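Side-chain contacts in uncharacterized sugar kinase PH1459 (Pyrococcus horikoshii, PDB 3EWM), which probably phosphorylates a sugar, perhaps fructose, at the expense of ATP, as a carbohydrate kinase of the pfkB family: residues Ala125-Phe130 / Ala252-Ile257; Ala35-Ala40 / Ser50-Lys55; Asp75-Val80 / Trp119-Glu124; Thr280-Ala285 / Lys291-Lys296. All blocks are in the same frame, centred on the assembly; numbering follows the deposited sequence.

Interaction 1 of 4, residues Ala125-Phe130 / Ala252-Ile257; sequences AKIVNF and ALLVGI
Ile127 carries most of the contact from the strand side, laying its longer branch against the backbone of Leu254 in the helix. Its CG1 sits beside its own backbone N (chi1 -53°), and the branch then runs on fully extended, bringing Ile127 CD1 to 3.3 Å from Leu254 O. The same methyl is 4.2 Å from Ile257 CG2, one helical turn further on, while the shorter branch, Ile127 CG2, faces Leu254 CD2 at 4.2 Å. The two side chains pass each other at a slant, one branch of the isoleucine on the helix backbone and the other on the leucine tip.

Val128 turns to the far face of the sheet, against helix 140-151. Asn129 faces helix 245-259 again, its side chain lying roughly at right angles to that of Leu254: Asn129 CB is 3.8 Å from Leu254 CD1, and the amide carbon CG lies 4.0 Å from this methyl. The ND2 of this amide donates to Ser6 OG on strand 3-7, next in the sheet.

Strand and helix segments run nearly antiparallel (166°), as expected where a helix packs on the parallel part of an alpha/beta sheet. No hydrogen bond joins them, so cohesion probably comes from close packing and the exclusion of water; the one polar side chain involved offers its carbon atoms to the helix and satisfies ND2 within the sheet.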
loop_
_atom_site.group_PDB
_atom_site.type_symbol
_atom_site.label_atom_id
_atom_site.label_comp_id
_atom_site.label_asym_id
_atom_site.label_seq_id
_atom_site.Cartn_x
_atom_site.Cartn_y
_atom_site.Cartn_z
ATOM N N ALA A 125 11.988 -24.113 -17.576
ATOM C CA ALA A 125 10.610 -23.911 -18.025
ATOM C C ALA A 125 10.435 -24.266 -19.492
ATOM O O ALA A 125 11.254 -23.892 -20.332
ATOM C CB ALA A 125 10.194 -22.470 -17.791
ATOM N N LYS A 126 9.363 -24.985 -19.795
ATOM C CA LYS A 126 8.952 -25.199 -21.186
ATOM C C LYS A 126 8.130 -24.022 -21.701
ATOM O O LYS A 126 8.160 -23.698 -22.892
ATOM C CB LYS A 126 8.149 -26.491 -21.303
ATOM C CG LYS A 126 8.927 -27.747 -20.907
ATOM C CD LYS A 126 10.099 -28.003 -21.832
ATOM C CE LYS A 126 10.723 -29.361 -21.509
ATOM N NZ LYS A 126 11.944 -29.607 -22.316
ATOM N N ILE A 127 7.362 -23.418 -20.790
ATOM C CA ILE A 127 6.635 -22.190 -21.075
ATOM C C ILE A 127 6.982 -21.166 -20.003
ATOM O O ILE A 127 7.014 -21.486 -18.812
ATOM C CB ILE A 127 5.117 -22.389 -21.111
ATOM C CG1 ILE A 127 4.740 -23.526 -22.068
ATOM C CG2 ILE A 127 4.389 -21.050 -21.468
ATOM C CD1 ILE A 127 3.255 -23.764 -22.170
ATOM N N VAL A 128 7.261 -19.947 -20.445
ATOM C CA VAL A 128 7.444 -18.811 -19.534
ATOM C C VAL A 128 6.353 -17.772 -19.783
ATOM O O VAL A 128 6.139 -17.310 -20.901
ATOM C CB VAL A 128 8.848 -18.180 -19.649
ATOM C CG1 VAL A 128 8.969 -16.929 -18.775
ATOM C CG2 VAL A 128 9.907 -19.190 -19.257
ATOM N N ASN A 129 5.664 -17.423 -18.717
ATOM C CA ASN A 129 4.511 -16.554 -18.808
ATOM C C ASN A 129 4.829 -15.191 -18.185
ATOM O O ASN A 129 5.344 -15.111 -17.071
ATOM C CB ASN A 129 3.362 -17.216 -18.044
ATOM C CG ASN A 129 2.215 -16.298 -17.830
ATOM O OD1 ASN A 129 1.691 -15.717 -18.779
ATOM N ND2 ASN A 129 1.817 -16.139 -16.579
ATOM N N PHE A 130 4.532 -14.125 -18.918
ATOM C CA PHE A 130 4.622 -12.776 -18.362
ATOM C C PHE A 130 3.478 -11.895 -18.856
ATOM O O PHE A 130 2.729 -12.266 -19.777
ATOM C CB PHE A 130 6.033 -12.170 -18.582
ATOM C CG PHE A 130 6.297 -11.681 -19.982
ATOM C CD1 PHE A 130 6.575 -10.331 -20.207
ATOM C CD2 PHE A 130 6.307 -12.554 -21.064
ATOM C CE1 PHE A 130 6.850 -9.871 -21.500
ATOM C CE2 PHE A 130 6.566 -12.099 -22.356
ATOM C CZ PHE A 130 6.833 -10.760 -22.571
ATOM N N ALA A 252 -5.217 -22.461 -18.163
ATOM C CA ALA A 252 -5.731 -23.530 -19.021
ATOM C C ALA A 252 -5.076 -23.540 -20.390
ATOM O O ALA A 252 -4.805 -24.600 -20.944
ATOM C CB ALA A 252 -7.233 -23.397 -19.185
ATOM N N LEU A 253 -4.863 -22.357 -20.961
ATOM C CA LEU A 253 -4.306 -22.277 -22.295
ATOM C C LEU A 253 -2.887 -22.823 -22.301
ATOM O O LEU A 253 -2.507 -23.599 -23.183
ATOM C CB LEU A 253 -4.315 -20.839 -22.803
ATOM C CG LEU A 253 -4.114 -20.738 -24.311
ATOM C CD1 LEU A 253 -5.387 -21.194 -25.027
ATOM C CD2 LEU A 253 -3.766 -19.311 -24.700
ATOM N N LEU A 254 -2.124 -22.392 -21.303
ATOM C CA LEU A 254 -0.731 -22.768 -21.156
ATOM C C LEU A 254 -0.584 -24.242 -20.835
ATOM O O LEU A 254 0.227 -24.928 -21.446
ATOM C CB LEU A 254 -0.070 -21.905 -20.084
ATOM C CG LEU A 254 -0.051 -20.404 -20.428
ATOM C CD1 LEU A 254 0.894 -19.661 -19.507
ATOM C CD2 LEU A 254 0.350 -20.190 -21.905
ATOM N N VAL A 255 -1.373 -24.727 -19.887
ATOM C CA VAL A 255 -1.384 -26.165 -19.586
ATOM C C VAL A 255 -1.814 -26.984 -20.817
ATOM O O VAL A 255 -1.172 -27.979 -21.136
ATOM C CB VAL A 255 -2.218 -26.486 -18.327
ATOM C CG1 VAL A 255 -2.412 -27.975 -18.179
ATOM C CG2 VAL A 255 -1.503 -25.933 -17.070
ATOM N N GLY A 256 -2.865 -26.542 -21.512
ATOM C CA GLY A 256 -3.305 -27.161 -22.770
ATOM C C GLY A 256 -2.214 -27.269 -23.817
ATOM O O GLY A 256 -1.960 -28.349 -24.377
ATOM N N ILE A 257 -1.557 -26.151 -24.080
ATOM C CA ILE A 257 -0.452 -26.110 -25.022
ATOM C C ILE A 257 0.668 -27.070 -24.587
ATOM O O ILE A 257 1.241 -27.802 -25.407
ATOM C CB ILE A 257 0.069 -24.664 -25.162
ATOM C CG1 ILE A 257 -0.952 -23.821 -25.930
ATOM C CG2 ILE A 257 1.445 -24.634 -25.853
ATOM C CD1 ILE A 257 -0.807 -22.320 -25.733
#

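Interaction 2 of 4, residues Ala35-Ala40 / Ser50-Lys55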
loop_
_atom_site.group_PDB
_atom_site.type_symbol
_atom_site.label_atom_id
_atom_site.label_comp_id
_atom_site.label_asym_id
_atom_site.label_seq_id
_atom_site.Cartn_x
_atom_site.Cartn_y
_atom_site.Cartn_z
ATOM N N ALA A 35 -1.514 -11.017 -11.704
ATOM C CA ALA A 35 -1.855 -11.951 -12.768
ATOM C C ALA A 35 -0.901 -13.165 -12.905
ATOM O O ALA A 35 -1.361 -14.296 -12.904
ATOM C CB ALA A 35 -2.053 -11.193 -14.134
ATOM N N PRO A 36 0.435 -12.940 -12.947
ATOM C CA PRO A 36 1.320 -14.097 -13.146
ATOM C C PRO A 36 1.269 -15.066 -11.964
ATOM O O PRO A 36 1.373 -16.266 -12.161
ATOM C CB PRO A 36 2.714 -13.469 -13.273
ATOM C CG PRO A 36 2.447 -11.984 -13.520
ATOM C CD PRO A 36 1.204 -11.694 -12.777
ATOM N N ALA A 37 1.083 -14.539 -10.754
ATOM C CA ALA A 37 0.884 -15.386 -9.580
ATOM C C ALA A 37 -0.414 -16.166 -9.738
ATOM O O ALA A 37 -0.472 -17.355 -9.427
ATOM C CB ALA A 37 0.837 -14.553 -8.342
ATOM N N ASN A 38 -1.462 -15.487 -10.206
ATOM C CA ASN A 38 -2.756 -16.146 -10.337
ATOM C C ASN A 38 -2.685 -17.248 -11.373
ATOM O O ASN A 38 -3.273 -18.307 -11.198
ATOM C CB ASN A 38 -3.868 -15.159 -10.715
ATOM C CG ASN A 38 -3.939 -13.948 -9.788
ATOM O OD1 ASN A 38 -3.473 -13.982 -8.655
ATOM N ND2 ASN A 38 -4.516 -12.855 -10.291
ATOM N N VAL A 39 -1.983 -16.977 -12.467
ATOM C CA VAL A 39 -1.794 -17.972 -13.513
ATOM C C VAL A 39 -0.949 -19.135 -12.968
ATOM O O VAL A 39 -1.247 -20.300 -13.213
ATOM C CB VAL A 39 -1.112 -17.381 -14.759
ATOM C CG1 VAL A 39 -0.803 -18.503 -15.775
ATOM C CG2 VAL A 39 -1.995 -16.332 -15.412
ATOM N N ALA A 40 0.088 -18.795 -12.212
ATOM C CA ALA A 40 0.970 -19.812 -11.630
ATOM C C ALA A 40 0.180 -20.754 -10.738
ATOM O O ALA A 40 0.382 -21.964 -10.790
ATOM C CB ALA A 40 2.100 -19.167 -10.835
ATOM N N SER A 50 4.617 -25.577 -11.488
ATOM C CA SER A 50 4.474 -24.144 -11.691
ATOM C C SER A 50 5.441 -23.405 -10.797
ATOM O O SER A 50 5.525 -23.683 -9.609
ATOM C CB SER A 50 3.045 -23.728 -11.356
ATOM O OG SER A 50 2.850 -22.364 -11.605
ATOM N N SER A 51 6.163 -22.453 -11.377
ATOM C CA SER A 51 7.131 -21.654 -10.639
ATOM C C SER A 51 6.846 -20.197 -10.900
ATOM O O SER A 51 6.499 -19.808 -12.016
ATOM C CB SER A 51 8.560 -21.935 -11.115
ATOM O OG SER A 51 8.986 -23.221 -10.751
ATOM N N LEU A 52 6.999 -19.382 -9.869
ATOM C CA LEU A 52 6.810 -17.965 -10.015
ATOM C C LEU A 52 8.093 -17.235 -9.679
ATOM O O LEU A 52 8.702 -17.451 -8.634
ATOM C CB LEU A 52 5.656 -17.477 -9.132
ATOM C CG LEU A 52 5.406 -15.961 -9.127
ATOM C CD1 LEU A 52 4.919 -15.467 -10.502
ATOM C CD2 LEU A 52 4.401 -15.638 -8.033
ATOM N N ILE A 53 8.505 -16.384 -10.599
ATOM C CA ILE A 53 9.635 -15.513 -10.376
ATOM C C ILE A 53 9.084 -14.134 -10.124
ATOM O O ILE A 53 8.399 -13.549 -10.966
ATOM C CB ILE A 53 10.590 -15.514 -11.580
ATOM C CG1 ILE A 53 11.295 -16.874 -11.669
ATOM C CG2 ILE A 53 11.608 -14.317 -11.486
ATOM C CD1 ILE A 53 11.646 -17.254 -13.081
ATOM N N SER A 54 9.384 -13.617 -8.943
ATOM C CA SER A 54 8.898 -12.332 -8.541
ATOM C C SER A 54 9.744 -11.810 -7.392
ATOM O O SER A 54 10.806 -12.374 -7.068
ATOM C CB SER A 54 7.425 -12.402 -8.142
ATOM O OG SER A 54 6.910 -11.088 -8.073
ATOM N N LYS A 55 9.275 -10.732 -6.778
ATOM C CA LYS A 55 10.032 -10.121 -5.714
ATOM C C LYS A 55 9.032 -9.511 -4.769
ATOM O O LYS A 55 8.103 -8.810 -5.200
ATOM C CB LYS A 55 10.979 -9.045 -6.272
ATOM C CG LYS A 55 12.180 -8.766 -5.373
ATOM C CD LYS A 55 13.155 -7.843 -6.062
ATOM C CE LYS A 55 14.326 -7.491 -5.158
ATOM N NZ LYS A 55 15.320 -6.636 -5.863
#
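Ser50 and Ala40 supply the polar link between strand and helix: Ser50 OG donates to Ala40 O at 2.6 Å. The hydroxyl approaches that oxygen well to the side, with a C=O...donor angle of 109°, and is tilted 25° from the carbonyl plane. Having OG anti to the serine nitrogen (chi1 -177°) extends it toward the helix, where it also passes 3.4 Å from Ala40 CB.

The apolar part centres on Leu52, two residues along on the same face of the strand. Its two methyls part over successive helix residues: Leu52 CD2 meets Ala37 CB at 3.7 Å, whereas Leu52 CD1 lies 4.1 Å from Pro36 CB and rests against the peptide between Pro36 and Ala37. Nearer the strand backbone, Leu52 CB approaches Ala40 CB at 4.3 Å. With alanine and proline on this side of the helix, the leucine methyls lie close to its backbone.

Ser51 and Ile53 point to the other face of the sheet, where they meet Ile121 of helix 119-124. A strand flanked by helices on both faces, with helix 35-45 leading antiparallel into strand 49-57, is the layered alpha/beta/alpha architecture of the ribokinase-like fold.

Interaction 3 of 4, residues Asp75-Val80 / Trp119-Glu124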
loop_
_atom_site.group_PDB
_atom_site.type_symbol
_atom_site.label_atom_id
_atom_site.label_comp_id
_atom_site.label_asym_id
_atom_site.label_seq_id
_atom_site.Cartn_x
_atom_site.Cartn_y
_atom_site.Cartn_z
ATOM N N ASP A 75 6.061 -23.369 -6.833
ATOM C CA ASP A 75 7.457 -23.221 -6.467
ATOM C C ASP A 75 7.722 -21.750 -6.192
ATOM O O ASP A 75 7.442 -20.895 -7.040
ATOM C CB ASP A 75 8.325 -23.750 -7.607
ATOM C CG ASP A 75 9.809 -23.465 -7.416
ATOM O OD1 ASP A 75 10.292 -23.373 -6.259
ATOM O OD2 ASP A 75 10.489 -23.351 -8.459
ATOM N N THR A 76 8.232 -21.453 -4.995
ATOM C CA THR A 76 8.437 -20.052 -4.588
ATOM C C THR A 76 9.917 -19.696 -4.455
ATOM O O THR A 76 10.260 -18.579 -4.040
ATOM C CB THR A 76 7.720 -19.729 -3.270
ATOM O OG1 THR A 76 8.138 -20.663 -2.279
ATOM C CG2 THR A 76 6.189 -19.805 -3.441
ATOM N N ARG A 77 10.789 -20.624 -4.848
ATOM C CA ARG A 77 12.235 -20.431 -4.745
ATOM C C ARG A 77 12.705 -19.206 -5.524
ATOM O O ARG A 77 13.638 -18.514 -5.098
ATOM C CB ARG A 77 13.007 -21.674 -5.199
ATOM C CG ARG A 77 13.011 -22.865 -4.214
ATOM C CD ARG A 77 13.579 -24.120 -4.916
ATOM N NE ARG A 77 12.974 -24.245 -6.246
ATOM C CZ ARG A 77 13.520 -24.841 -7.307
ATOM N NH1 ARG A 77 14.712 -25.436 -7.226
ATOM N NH2 ARG A 77 12.859 -24.837 -8.462
ATOM N N GLY A 78 12.058 -18.935 -6.660
ATOM C CA GLY A 78 12.388 -17.771 -7.475
ATOM C C GLY A 78 11.729 -16.466 -7.024
ATOM O O GLY A 78 11.779 -15.458 -7.739
ATOM N N ILE A 79 11.114 -16.465 -5.848
ATOM C CA ILE A 79 10.615 -15.220 -5.278
ATOM C C ILE A 79 11.671 -14.641 -4.352
ATOM O O ILE A 79 12.041 -15.258 -3.348
ATOM C CB ILE A 79 9.257 -15.388 -4.557
ATOM C CG1 ILE A 79 8.224 -15.992 -5.513
ATOM C CG2 ILE A 79 8.781 -14.038 -3.962
ATOM C CD1 ILE A 79 6.969 -16.429 -4.836
ATOM N N VAL A 80 12.155 -13.454 -4.705
ATOM C CA VAL A 80 13.228 -12.793 -3.948
ATOM C C VAL A 80 12.612 -11.852 -2.924
ATOM O O VAL A 80 11.527 -11.317 -3.133
ATOM C CB VAL A 80 14.183 -12.029 -4.901
ATOM C CG1 VAL A 80 15.187 -11.193 -4.128
ATOM C CG2 VAL A 80 14.892 -13.006 -5.818
ATOM N N TRP A 119 17.894 -18.316 -12.791
ATOM C CA TRP A 119 18.082 -18.706 -14.178
ATOM C C TRP A 119 17.875 -20.182 -14.378
ATOM O O TRP A 119 17.538 -20.620 -15.466
ATOM C CB TRP A 119 19.467 -18.295 -14.632
ATOM C CG TRP A 119 19.600 -16.830 -14.612
ATOM C CD1 TRP A 119 20.311 -16.083 -13.722
ATOM C CD2 TRP A 119 18.985 -15.916 -15.510
ATOM N NE1 TRP A 119 20.186 -14.754 -14.017
ATOM C CE2 TRP A 119 19.372 -14.621 -15.113
ATOM C CE3 TRP A 119 18.140 -16.062 -16.616
ATOM C CZ2 TRP A 119 18.944 -13.473 -15.788
ATOM C CZ3 TRP A 119 17.718 -14.926 -17.283
ATOM C CH2 TRP A 119 18.128 -13.647 -16.872
ATOM N N ASP A 120 18.056 -20.954 -13.320
ATOM C CA ASP A 120 17.790 -22.375 -13.388
ATOM C C ASP A 120 16.315 -22.619 -13.641
ATOM O O ASP A 120 15.950 -23.412 -14.500
ATOM C CB ASP A 120 18.212 -23.059 -12.102
ATOM C CG ASP A 120 19.674 -23.441 -12.099
ATOM O OD1 ASP A 120 20.395 -23.225 -13.117
ATOM O OD2 ASP A 120 20.089 -23.986 -11.065
ATOM N N ILE A 121 15.474 -21.928 -12.886
ATOM C CA ILE A 121 14.030 -22.016 -13.092
ATOM C C ILE A 121 13.635 -21.593 -14.512
ATOM O O ILE A 121 12.899 -22.323 -15.196
ATOM C CB ILE A 121 13.251 -21.214 -12.003
ATOM C CG1 ILE A 121 13.372 -21.931 -10.660
ATOM C CG2 ILE A 121 11.768 -21.046 -12.401
ATOM C CD1 ILE A 121 12.970 -21.098 -9.445
ATOM N N VAL A 122 14.130 -20.445 -14.969
ATOM C CA VAL A 122 13.780 -19.987 -16.318
ATOM C C VAL A 122 14.287 -20.968 -17.404
ATOM O O VAL A 122 13.605 -21.195 -18.398
ATOM C CB VAL A 122 14.185 -18.503 -16.626
ATOM C CG1 VAL A 122 14.292 -17.659 -15.348
ATOM C CG2 VAL A 122 15.452 -18.405 -17.456
ATOM N N GLU A 123 15.460 -21.563 -17.199
ATOM C CA GLU A 123 15.981 -22.518 -18.182
ATOM C C GLU A 123 15.245 -23.856 -18.173
ATOM O O GLU A 123 15.180 -24.541 -19.197
ATOM C CB GLU A 123 17.489 -22.706 -18.041
ATOM C CG GLU A 123 18.276 -21.515 -18.606
ATOM C CD GLU A 123 19.773 -21.746 -18.686
ATOM O OE1 GLU A 123 20.275 -22.765 -18.164
ATOM O OE2 GLU A 123 20.458 -20.881 -19.281
ATOM N N GLU A 124 14.672 -24.208 -17.027
ATOM C CA GLU A 124 13.912 -25.437 -16.901
ATOM C C GLU A 124 12.550 -25.320 -17.585
ATOM O O GLU A 124 12.014 -26.306 -18.101
ATOM C CB GLU A 124 13.723 -25.796 -15.421
ATOM C CG GLU A 124 13.135 -27.188 -15.202
ATOM C CD GLU A 124 12.828 -27.509 -13.747
ATOM O OE1 GLU A 124 13.260 -26.740 -12.842
ATOM O OE2 GLU A 124 12.155 -28.549 -13.509
#
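Ile121 lays its longer branch against the ion pair of Asp75 and Arg77, slanting to the guanidinium group. Ile121 CD1 comes within 3.5 Å of Asp75 OD2, Ile121 CG1 within 3.7 Å of Arg77 NH2, and the methyl also reaches the turn backbone, 3.6 Å from Gly78 N. The branch starts beside the isoleucine nitrogen (chi1 -70°) and continues extended, which carries CD1 away from helix 119-124 to the turn.

What it meets is a closely bonded polar unit. Arg77 takes hold of Asp75 side-on: NE donates to OD1 and NH2 to OD2, each bond 2.8 Å long and close to straight, with both acceptors near the guanidinium plane. A bend at chi3 folds the arginine back far enough to do this. Asp75 OD1 also accepts from Arg77 N at 3.1 Å, closing an Asx turn, and the two arginine nitrogens arrive at this oxygen from opposite faces of the carboxylate. The Asx turn overlaps a type I beta turn from Thr76 to Ile79. Asp75 OD2 has a second partner in Ser51 OG, which fastens the turn to strand 49-57.

No hydrogen bond crosses to the helix. The carboxylate is instead satisfied from its own turn and from the neighbouring strand, and the isoleucine packs against charged atoms that already have partners; the mutual neutralisation of Asp75 and Arg77 probably makes that apolar neighbour tolerable.

Interaction 4 of 4, residues Thr280-Ala285 / Lys291-Lys296; sequences TQKRGA and KDELLK
The carboxylate of Glu293 is the flat group of this contact, and it turns its oxygens to the end of the Lys282 side chain. Glu293 OE1 is 3.2 Å from Lys282 NZ, a salt bridge whose hydrogen bond is weak, and almost as near, at 3.3 Å, to Lys282 CE. The other oxygen, Glu293 OE2, lies 3.8 Å from the same CE. The carboxylate thus lies nearly as close to the last methylene as to the ammonium group, in keeping with the weak bond.

The two side chains approach from opposite directions. That of Glu293 is extended beyond CG and reaches straight out from helix 291-294, whereas Lys282 bends twice near its end (chi3 129°, chi4 -145°), departing there from staggered torsions. This shape places Lys282 NZ where it also donates to Thr288 O, in the connection between the two segments. Glu293 OE1 has its stronger partner in Arg290 N, just ahead of the helix. The ammonium group and the carboxylate oxygen each hold the intervening chain as well as one another, so a modest ion pair belongs to a small network, and backbone groups probably share in stabilising both charges.

Arg45 of helix 35-45 packs against Lys282, and Leu294, next to Glu293, faces helices 265-279 and 298-304. This is a sequence-local salt bridge at the protein surface, spanning the loop that joins helix 265-279 to the short helices near the C-terminal end of the chain of this pfkB-family protein.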
loop_
_atom_site.group_PDB
_atom_site.type_symbol
_atom_site.label_atom_id
_atom_site.label_comp_id
_atom_site.label_asym_id
_atom_site.label_seq_id
_atom_site.Cartn_x
_atom_site.Cartn_y
_atom_site.Cartn_z
ATOM N N THR A 280 -15.737 -19.637 -12.694
ATOM C CA THR A 280 -16.748 -18.662 -12.292
ATOM C C THR A 280 -17.506 -19.077 -11.041
ATOM O O THR A 280 -18.229 -18.267 -10.472
ATOM C CB THR A 280 -17.776 -18.358 -13.387
ATOM O OG1 THR A 280 -18.640 -19.492 -13.562
ATOM C CG2 THR A 280 -17.096 -17.985 -14.710
ATOM N N GLN A 281 -17.349 -20.332 -10.631
ATOM C CA GLN A 281 -18.058 -20.876 -9.484
ATOM C C GLN A 281 -17.233 -20.722 -8.206
ATOM O O GLN A 281 -17.695 -21.077 -7.130
ATOM C CB GLN A 281 -18.405 -22.345 -9.731
ATOM C CG GLN A 281 -19.189 -22.558 -11.003
ATOM C CD GLN A 281 -20.455 -21.723 -11.031
ATOM O OE1 GLN A 281 -20.557 -20.737 -11.768
ATOM N NE2 GLN A 281 -21.413 -22.095 -10.211
ATOM N N LYS A 282 -16.030 -20.163 -8.347
ATOM C CA LYS A 282 -15.070 -20.032 -7.265
ATOM C C LYS A 282 -14.744 -18.542 -7.050
ATOM O O LYS A 282 -14.590 -17.777 -8.013
ATOM C CB LYS A 282 -13.795 -20.839 -7.589
ATOM C CG LYS A 282 -14.027 -22.371 -7.800
ATOM C CD LYS A 282 -12.776 -23.114 -8.294
ATOM C CE LYS A 282 -12.460 -24.366 -7.444
ATOM N NZ LYS A 282 -10.966 -24.585 -7.311
ATOM N N ARG A 283 -14.659 -18.121 -5.788
ATOM C CA ARG A 283 -14.403 -16.714 -5.475
ATOM C C ARG A 283 -12.941 -16.320 -5.587
ATOM O O ARG A 283 -12.044 -17.111 -5.263
ATOM C CB ARG A 283 -14.877 -16.388 -4.060
ATOM C CG ARG A 283 -16.367 -16.411 -3.912
ATOM C CD ARG A 283 -16.757 -16.073 -2.491
ATOM N NE ARG A 283 -18.071 -16.620 -2.170
ATOM C CZ ARG A 283 -19.222 -16.072 -2.550
ATOM N NH1 ARG A 283 -19.225 -14.953 -3.273
ATOM N NH2 ARG A 283 -20.373 -16.652 -2.207
ATOM N N GLY A 284 -12.710 -15.082 -6.017
ATOM C CA GLY A 284 -11.390 -14.462 -5.916
ATOM C C GLY A 284 -10.475 -14.628 -7.115
ATOM O O GLY A 284 -10.844 -15.237 -8.140
ATOM N N ALA A 285 -9.275 -14.080 -6.972
ATOM C CA ALA A 285 -8.285 -14.056 -8.050
ATOM C C ALA A 285 -7.708 -15.427 -8.413
ATOM O O ALA A 285 -7.173 -15.601 -9.516
ATOM C CB ALA A 285 -7.159 -13.070 -7.716
ATOM N N LYS A 291 -7.566 -29.956 -11.067
ATOM C CA LYS A 291 -7.501 -31.093 -11.959
ATOM C C LYS A 291 -8.559 -32.153 -11.608
ATOM O O LYS A 291 -9.274 -32.642 -12.493
ATOM C CB LYS A 291 -6.092 -31.699 -11.910
ATOM C CG LYS A 291 -5.950 -32.968 -12.696
ATOM C CD LYS A 291 -4.502 -33.319 -12.917
ATOM C CE LYS A 291 -4.390 -34.616 -13.681
ATOM N NZ LYS A 291 -3.030 -34.829 -14.239
ATOM N N ASP A 292 -8.676 -32.480 -10.322
ATOM C CA ASP A 292 -9.597 -33.540 -9.885
ATOM C C ASP A 292 -11.060 -33.210 -10.228
ATOM O O ASP A 292 -11.809 -34.082 -10.653
ATOM C CB ASP A 292 -9.413 -33.872 -8.397
ATOM C CG ASP A 292 -9.568 -32.657 -7.489
ATOM O OD1 ASP A 292 -10.672 -32.065 -7.439
ATOM O OD2 ASP A 292 -8.589 -32.298 -6.800
ATOM N N GLU A 293 -11.450 -31.948 -10.072
ATOM C CA GLU A 293 -12.779 -31.509 -10.488
ATOM C C GLU A 293 -12.952 -31.566 -11.994
ATOM O O GLU A 293 -14.022 -31.927 -12.479
ATOM C CB GLU A 293 -13.036 -30.068 -10.089
ATOM C CG GLU A 293 -12.763 -29.686 -8.673
ATOM C CD GLU A 293 -12.820 -28.183 -8.538
ATOM O OE1 GLU A 293 -11.842 -27.586 -8.045
ATOM O OE2 GLU A 293 -13.836 -27.607 -8.991
ATOM N N LEU A 294 -11.910 -31.167 -12.727
ATOM C CA LEU A 294 -11.960 -31.097 -14.182
ATOM C C LEU A 294 -12.031 -32.469 -14.824
ATOM O O LEU A 294 -12.647 -32.637 -15.879
ATOM C CB LEU A 294 -10.755 -30.334 -14.729
ATOM C CG LEU A 294 -10.811 -28.817 -14.544
ATOM C CD1 LEU A 294 -9.400 -28.249 -14.627
ATOM C CD2 LEU A 294 -11.727 -28.107 -15.546
ATOM N N LEU A 295 -11.414 -33.450 -14.176
ATOM C CA LEU A 295 -11.387 -34.814 -14.695
ATOM C C LEU A 295 -12.785 -35.437 -14.845
ATOM O O LEU A 295 -12.955 -36.392 -15.592
ATOM C CB LEU A 295 -10.475 -35.688 -13.838
ATOM C CG LEU A 295 -9.036 -36.025 -14.266
ATOM C CD1 LEU A 295 -8.438 -35.108 -15.303
ATOM C CD2 LEU A 295 -8.171 -36.064 -13.039
ATOM N N LYS A 296 -13.777 -34.858 -14.171
ATOM C CA LYS A 296 -15.181 -35.293 -14.282
ATOM C C LYS A 296 -15.813 -34.935 -15.630
ATOM O O LYS A 296 -16.921 -35.387 -15.940
ATOM C CB LYS A 296 -16.028 -34.699 -13.146
ATOM C CG LYS A 296 -15.380 -34.767 -11.756
ATOM C CD LYS A 296 -15.585 -36.093 -11.064
ATOM C CE LYS A 296 -16.909 -36.136 -10.304
ATOM N NZ LYS A 296 -17.045 -37.419 -9.539
#

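In the fold
Along the chain, interaction 2 closes first, then interactions 3, 1 and 4 in series. The first three share the large mixed sheet. Interactions 1 and 2 pack helices 245-259 and 35-45 on one face, their centres about 12 Å apart, and touch where Asn129 meets Val39 and Pro36. Interaction 3, its centre about 10 Å from that of interaction 2, joins the turn leading into edge strand 79-82 to helix 119-124 on the other face. Interaction 4 lies about 26 Å from interaction 3 between centres, yet its loop still touches Asn38. A central sheet thus unites distant sequence, with Lys190, which binds ATP, about 7 Å from Asn129 between side chains.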